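Local coordinates for protein putative oxidoreductase (Staphylococcus aureus subsp. aureus, PDB 3IV4) that is probably a thiol-disulfide oxidoreductase of the monothiol bacilliredoxin family, built on a thioredoxin fold, at residues K25-S39 against K79-G91. Residues are numbered along the deposited sequence; the frame is centred on the assembly and turned at random.
Sequences KYVFVLKHSETCPIS and KHESPQAFYFVNG
Lys31 NZ is gripped by three partners: His80 ND1 at 2.9 Å, exactly in the imidazole plane, a water, and the backbone oxygen of Ser69. The same water donates to Gln84 OE1, 2.7 Å away. A lysine suits this largely buried spot because its chain, extended beyond CG (chi2 -169°), runs alongside Gln84 and carries the ammonium past the strand to these acceptors. With the ammonium as donor, His80 ND1 is probably unprotonated and the ring neutral. Gln84 also ties down the loop leading into its strand, NE2 donating almost straight to Lys79 O.

Between strands 26-32 and 84-89, antiparallel backbone bonds pair Val27 with Phe88, Val29 with Phe86 and Lys31 with Gln84. On the face carrying Phe28 and Leu30, the flat rings of Phe28 and Tyr87 suit an offset stack, centroids 4.1 Å apart and planes at 17°. Tyr87 can lay its ring over one face of Phe28 because chi1 (-176°) turns CG to the far side from the backbone N.

Beyond the Lys31-Gln84 end, the small hydroxyls of Ser33 and Ser82 let the chains come close; in the conformer described, their OG atoms share a hydrogen bond of 2.8 Å. Cys36, the probable redox residue, there caps the helix, its SG accepting from Ser39 N. Pro83 sets CB 3.5 Å from Ser39 OG; a cis-proline beside such a Cys-containing loop is a hallmark of thioredoxin folds.

The two strands lie within the mixed sheet, flanked by strands 57-61 and 92-98. Helix 37-53 packs on Phe28, Leu30 and Pro83; helix 66-76 touches Phe86 on the opposite face, and His80 in the preceding loop.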
loop_
_atom_site.group_PDB
_atom_site.type_symbol
_atom_site.label_atom_id
_atom_site.label_comp_id
_atom_site.label_asym_id
_atom_site.label_seq_id
_atom_site.Cartn_x
_atom_site.Cartn_y
_atom_site.Cartn_z
ATOM N N LYS A 25 11.673 -5.407 -6.733
ATOM C CA LYS A 25 11.605 -6.737 -6.127
ATOM C C LYS A 25 10.621 -6.742 -4.963
ATOM O O LYS A 25 9.765 -7.617 -4.861
ATOM C CB LYS A 25 12.983 -7.202 -5.637
ATOM C CG LYS A 25 12.931 -8.481 -4.807
ATOM C CD LYS A 25 14.326 -8.991 -4.470
ATOM C CE LYS A 25 14.299 -10.460 -4.069
ATOM N NZ LYS A 25 14.126 -11.353 -5.245
ATOM N N TYR A 26 10.740 -5.732 -4.111
ATOM C CA TYR A 26 9.969 -5.646 -2.872
ATOM C C TYR A 26 9.134 -4.388 -2.895
ATOM O O TYR A 26 9.683 -3.281 -2.928
ATOM C CB TYR A 26 10.941 -5.571 -1.690
ATOM C CG TYR A 26 11.723 -6.839 -1.470
ATOM C CD1 TYR A 26 11.051 -8.037 -1.255
ATOM C CD2 TYR A 26 13.115 -6.847 -1.463
ATOM C CE1 TYR A 26 11.716 -9.208 -1.045
ATOM C CE2 TYR A 26 13.813 -8.054 -1.241
ATOM C CZ TYR A 26 13.084 -9.225 -1.037
ATOM O OH TYR A 26 13.681 -10.449 -0.818
ATOM N N VAL A 27 7.807 -4.548 -2.868
ATOM C CA VAL A 27 6.865 -3.427 -3.040
ATOM C C VAL A 27 5.699 -3.487 -2.054
ATOM O O VAL A 27 4.980 -4.489 -2.010
ATOM C CB VAL A 27 6.266 -3.443 -4.470
ATOM C CG1 VAL A 27 5.139 -2.422 -4.615
ATOM C CG2 VAL A 27 7.333 -3.180 -5.497
ATOM N N PHE A 28 5.497 -2.420 -1.274
ATOM C CA PHE A 28 4.292 -2.293 -0.472
ATOM C C PHE A 28 3.345 -1.344 -1.180
ATOM O O PHE A 28 3.783 -0.326 -1.724
ATOM C CB PHE A 28 4.619 -1.718 0.917
ATOM C CG PHE A 28 5.251 -2.704 1.862
ATOM C CD1 PHE A 28 4.456 -3.527 2.661
ATOM C CD2 PHE A 28 6.640 -2.789 1.979
ATOM C CE1 PHE A 28 5.033 -4.438 3.572
ATOM C CE2 PHE A 28 7.228 -3.704 2.878
ATOM C CZ PHE A 28 6.419 -4.513 3.679
ATOM N N VAL A 29 2.058 -1.677 -1.157
ATOM C CA VAL A 29 1.001 -0.869 -1.783
ATOM C C VAL A 29 -0.142 -0.709 -0.778
ATOM O O VAL A 29 -0.609 -1.701 -0.211
ATOM C CB VAL A 29 0.449 -1.549 -3.063
ATOM C CG1 VAL A 29 -0.676 -0.710 -3.679
ATOM C CG2 VAL A 29 1.577 -1.764 -4.083
ATOM N N LEU A 30 -0.608 0.524 -0.591
ATOM C CA LEU A 30 -1.686 0.818 0.335
ATOM C C LEU A 30 -2.913 1.352 -0.393
ATOM O O LEU A 30 -2.810 2.343 -1.107
ATOM C CB LEU A 30 -1.211 1.880 1.331
ATOM C CG LEU A 30 -2.241 2.409 2.318
ATOM C CD1 LEU A 30 -2.633 1.344 3.336
ATOM C CD2 LEU A 30 -1.757 3.692 2.992
ATOM N N LYS A 31 -4.060 0.719 -0.174
ATOM C CA LYS A 31 -5.347 1.300 -0.525
ATOM C C LYS A 31 -5.745 2.273 0.579
ATOM O O LYS A 31 -5.861 1.879 1.749
ATOM C CB LYS A 31 -6.429 0.222 -0.648
ATOM C CG LYS A 31 -6.247 -0.745 -1.787
ATOM C CD LYS A 31 -7.525 -1.577 -1.931
ATOM C CE LYS A 31 -7.456 -2.529 -3.124
ATOM N NZ LYS A 31 -8.801 -3.182 -3.321
ATOM N N HIS A 32 -5.988 3.523 0.204
ATOM C CA HIS A 32 -6.264 4.594 1.166
ATOM C C HIS A 32 -7.594 5.288 0.846
ATOM O O HIS A 32 -7.896 5.528 -0.322
ATOM C CB HIS A 32 -5.088 5.587 1.128
ATOM C CG HIS A 32 -5.273 6.814 1.969
ATOM N ND1 HIS A 32 -5.521 6.766 3.326
ATOM C CD2 HIS A 32 -5.191 8.128 1.648
ATOM C CE1 HIS A 32 -5.601 8.000 3.801
ATOM N NE2 HIS A 32 -5.401 8.843 2.803
ATOM N N SER A 33 -8.381 5.594 1.879
ATOM C CA SER A 33 -9.595 6.418 1.724
ATOM C C SER A 33 -9.320 7.834 2.209
ATOM O O SER A 33 -8.674 8.018 3.239
ATOM C CB SER A 33 -10.770 5.825 2.506
ATOM O OG SER A 33 -11.228 4.621 1.920
ATOM N N GLU A 34 -9.811 8.837 1.482
ATOM C CA GLU A 34 -9.484 10.226 1.817
ATOM C C GLU A 34 -10.399 10.864 2.873
ATOM O O GLU A 34 -10.170 11.997 3.294
ATOM C CB GLU A 34 -9.440 11.098 0.553
ATOM C CG GLU A 34 -10.684 10.985 -0.302
ATOM C CD GLU A 34 -10.546 11.666 -1.662
ATOM O OE1 GLU A 34 -9.489 12.257 -1.960
ATOM O OE2 GLU A 34 -11.510 11.604 -2.439
ATOM N N THR A 35 -11.415 10.131 3.309
ATOM C CA THR A 35 -12.389 10.673 4.243
ATOM C C THR A 35 -12.491 9.854 5.522
ATOM O O THR A 35 -13.518 9.896 6.197
ATOM C CB THR A 35 -13.786 10.688 3.615
ATOM O OG1 THR A 35 -14.155 9.349 3.259
ATOM C CG2 THR A 35 -13.808 11.572 2.377
ATOM N N CYS A 36 -11.433 9.127 5.870
ATOM C CA CYS A 36 -11.499 8.138 6.947
ATOM C C CYS A 36 -10.313 8.243 7.929
ATOM O O CYS A 36 -9.176 7.998 7.527
ATOM C CB CYS A 36 -11.553 6.739 6.306
ATOM S SG CYS A 36 -11.487 5.322 7.390
ATOM N N PRO A 37 -10.568 8.614 9.214
ATOM C CA PRO A 37 -9.516 8.581 10.243
ATOM C C PRO A 37 -8.801 7.244 10.366
ATOM O O PRO A 37 -7.602 7.234 10.604
ATOM C CB PRO A 37 -10.251 8.910 11.552
ATOM C CG PRO A 37 -11.556 9.433 11.176
ATOM C CD PRO A 37 -11.880 9.026 9.769
ATOM N N ILE A 38 -9.505 6.135 10.175
ATOM C CA ILE A 38 -8.840 4.828 10.259
ATOM C C ILE A 38 -7.815 4.696 9.125
ATOM O O ILE A 38 -6.681 4.233 9.323
ATOM C CB ILE A 38 -9.854 3.642 10.241
ATOM C CG1 ILE A 38 -10.763 3.702 11.464
ATOM C CG2 ILE A 38 -9.104 2.296 10.180
ATOM C CD1 ILE A 38 -12.050 2.893 11.351
ATOM N N SER A 39 -8.198 5.129 7.933
ATOM C CA SER A 39 -7.273 5.118 6.808
ATOM C C SER A 39 -6.094 6.074 7.009
ATOM O O SER A 39 -4.936 5.725 6.717
ATOM C CB SER A 39 -8.007 5.429 5.497
ATOM O OG SER A 39 -7.235 4.967 4.400
ATOM N N LYS A 79 -10.683 -9.669 -1.078
ATOM C CA LYS A 79 -11.788 -8.731 -1.257
ATOM C C LYS A 79 -11.429 -7.358 -0.705
ATOM O O LYS A 79 -10.678 -7.216 0.268
ATOM C CB LYS A 79 -13.099 -9.257 -0.671
ATOM C CG LYS A 79 -13.685 -10.465 -1.429
ATOM C CD LYS A 79 -14.300 -10.120 -2.783
ATOM C CE LYS A 79 -14.499 -11.373 -3.621
ATOM N NZ LYS A 79 -13.167 -11.922 -4.064
ATOM N N HIS A 80 -11.948 -6.356 -1.387
ATOM C CA HIS A 80 -11.598 -4.988 -1.104
ATOM C C HIS A 80 -11.892 -4.546 0.335
ATOM O O HIS A 80 -12.975 -4.797 0.863
ATOM C CB HIS A 80 -12.335 -4.066 -2.066
ATOM C CG HIS A 80 -12.178 -2.630 -1.711
ATOM N ND1 HIS A 80 -11.012 -1.944 -1.964
ATOM C CD2 HIS A 80 -12.994 -1.768 -1.059
ATOM C CE1 HIS A 80 -11.128 -0.706 -1.519
ATOM N NE2 HIS A 80 -12.319 -0.575 -0.960
ATOM N N GLU A 81 -10.924 -3.870 0.957
ATOM C CA GLU A 81 -11.142 -3.128 2.204
ATOM C C GLU A 81 -10.405 -1.822 2.047
ATOM O O GLU A 81 -9.524 -1.693 1.193
ATOM C CB GLU A 81 -10.561 -3.841 3.433
ATOM C CG GLU A 81 -11.060 -5.257 3.660
ATOM C CD GLU A 81 -12.444 -5.329 4.273
ATOM O OE1 GLU A 81 -13.031 -4.286 4.650
ATOM O OE2 GLU A 81 -12.939 -6.468 4.382
ATOM N N SER A 82 -10.737 -0.865 2.907
ATOM C CA SER A 82 -9.925 0.334 3.015
ATOM C C SER A 82 -9.883 0.790 4.472
ATOM O O SER A 82 -10.924 0.861 5.135
ATOM C CB SER A 82 -10.427 1.428 2.086
ATOM O OG SER A 82 -9.467 2.460 2.021
ATOM N N PRO A 83 -8.683 1.065 4.998
ATOM C CA PRO A 83 -7.383 0.948 4.354
ATOM C C PRO A 83 -6.975 -0.523 4.245
ATOM O O PRO A 83 -7.385 -1.340 5.058
ATOM C CB PRO A 83 -6.458 1.682 5.323
ATOM C CG PRO A 83 -7.066 1.456 6.655
ATOM C CD PRO A 83 -8.556 1.478 6.410
ATOM N N GLN A 84 -6.121 -0.833 3.278
ATOM C CA GLN A 84 -5.694 -2.212 3.057
ATOM C C GLN A 84 -4.301 -2.178 2.485
ATOM O O GLN A 84 -4.053 -1.483 1.505
ATOM C CB GLN A 84 -6.662 -2.896 2.098
ATOM C CG GLN A 84 -6.416 -4.378 1.920
ATOM C CD GLN A 84 -7.538 -5.008 1.082
ATOM O OE1 GLN A 84 -7.890 -4.494 0.012
ATOM N NE2 GLN A 84 -8.127 -6.093 1.590
ATOM N N ALA A 85 -3.383 -2.933 3.075
ATOM C CA ALA A 85 -2.001 -2.880 2.620
ATOM C C ALA A 85 -1.575 -4.239 2.112
ATOM O O ALA A 85 -2.024 -5.267 2.633
ATOM C CB ALA A 85 -1.080 -2.417 3.758
ATOM N N PHE A 86 -0.723 -4.225 1.090
ATOM C CA PHE A 86 -0.246 -5.442 0.441
ATOM C C PHE A 86 1.265 -5.364 0.317
ATOM O O PHE A 86 1.829 -4.288 0.160
ATOM C CB PHE A 86 -0.794 -5.519 -0.988
ATOM C CG PHE A 86 -2.259 -5.723 -1.064
ATOM C CD1 PHE A 86 -2.783 -7.015 -1.089
ATOM C CD2 PHE A 86 -3.144 -4.632 -1.100
ATOM C CE1 PHE A 86 -4.159 -7.226 -1.154
ATOM C CE2 PHE A 86 -4.509 -4.839 -1.169
ATOM C CZ PHE A 86 -5.015 -6.136 -1.191
ATOM N N TYR A 87 1.894 -6.529 0.363
ATOM C CA TYR A 87 3.329 -6.652 0.138
ATOM C C TYR A 87 3.546 -7.617 -1.004
ATOM O O TYR A 87 3.077 -8.773 -0.953
ATOM C CB TYR A 87 4.016 -7.159 1.396
ATOM C CG TYR A 87 5.531 -7.247 1.343
ATOM C CD1 TYR A 87 6.306 -6.228 0.777
ATOM C CD2 TYR A 87 6.182 -8.343 1.897
ATOM C CE1 TYR A 87 7.714 -6.316 0.756
ATOM C CE2 TYR A 87 7.576 -8.438 1.894
ATOM C CZ TYR A 87 8.335 -7.425 1.319
ATOM O OH TYR A 87 9.726 -7.543 1.323
ATOM N N PHE A 88 4.226 -7.120 -2.035
ATOM C CA PHE A 88 4.582 -7.915 -3.224
ATOM C C PHE A 88 6.070 -8.193 -3.292
ATOM O O PHE A 88 6.894 -7.289 -3.139
ATOM C CB PHE A 88 4.156 -7.200 -4.517
ATOM C CG PHE A 88 2.680 -7.011 -4.635
ATOM C CD1 PHE A 88 1.886 -7.967 -5.275
ATOM C CD2 PHE A 88 2.063 -5.897 -4.060
ATOM C CE1 PHE A 88 0.496 -7.799 -5.362
ATOM C CE2 PHE A 88 0.672 -5.723 -4.145
ATOM C CZ PHE A 88 -0.110 -6.660 -4.792
ATOM N N VAL A 89 6.393 -9.465 -3.496
ATOM C CA VAL A 89 7.783 -9.884 -3.646
ATOM C C VAL A 89 7.891 -10.497 -5.034
ATOM O O VAL A 89 7.207 -11.462 -5.336
ATOM C CB VAL A 89 8.198 -10.906 -2.560
ATOM C CG1 VAL A 89 9.592 -11.455 -2.853
ATOM C CG2 VAL A 89 8.147 -10.263 -1.178
ATOM N N ASN A 90 8.745 -9.914 -5.882
ATOM C CA ASN A 90 8.822 -10.307 -7.298
ATOM C C ASN A 90 7.449 -10.434 -7.970
ATOM O O ASN A 90 7.178 -11.400 -8.701
ATOM C CB ASN A 90 9.589 -11.621 -7.446
ATOM C CG ASN A 90 11.066 -11.464 -7.186
ATOM O OD1 ASN A 90 11.587 -11.962 -6.194
ATOM N ND2 ASN A 90 11.744 -10.770 -8.076
ATOM N N GLY A 91 6.583 -9.460 -7.715
ATOM C CA GLY A 91 5.296 -9.387 -8.371
ATOM C C GLY A 91 4.175 -10.202 -7.764
ATOM O O GLY A 91 3.049 -10.152 -8.258
HETATM O O HOH W 1 -8.455 -5.796 -2.277
#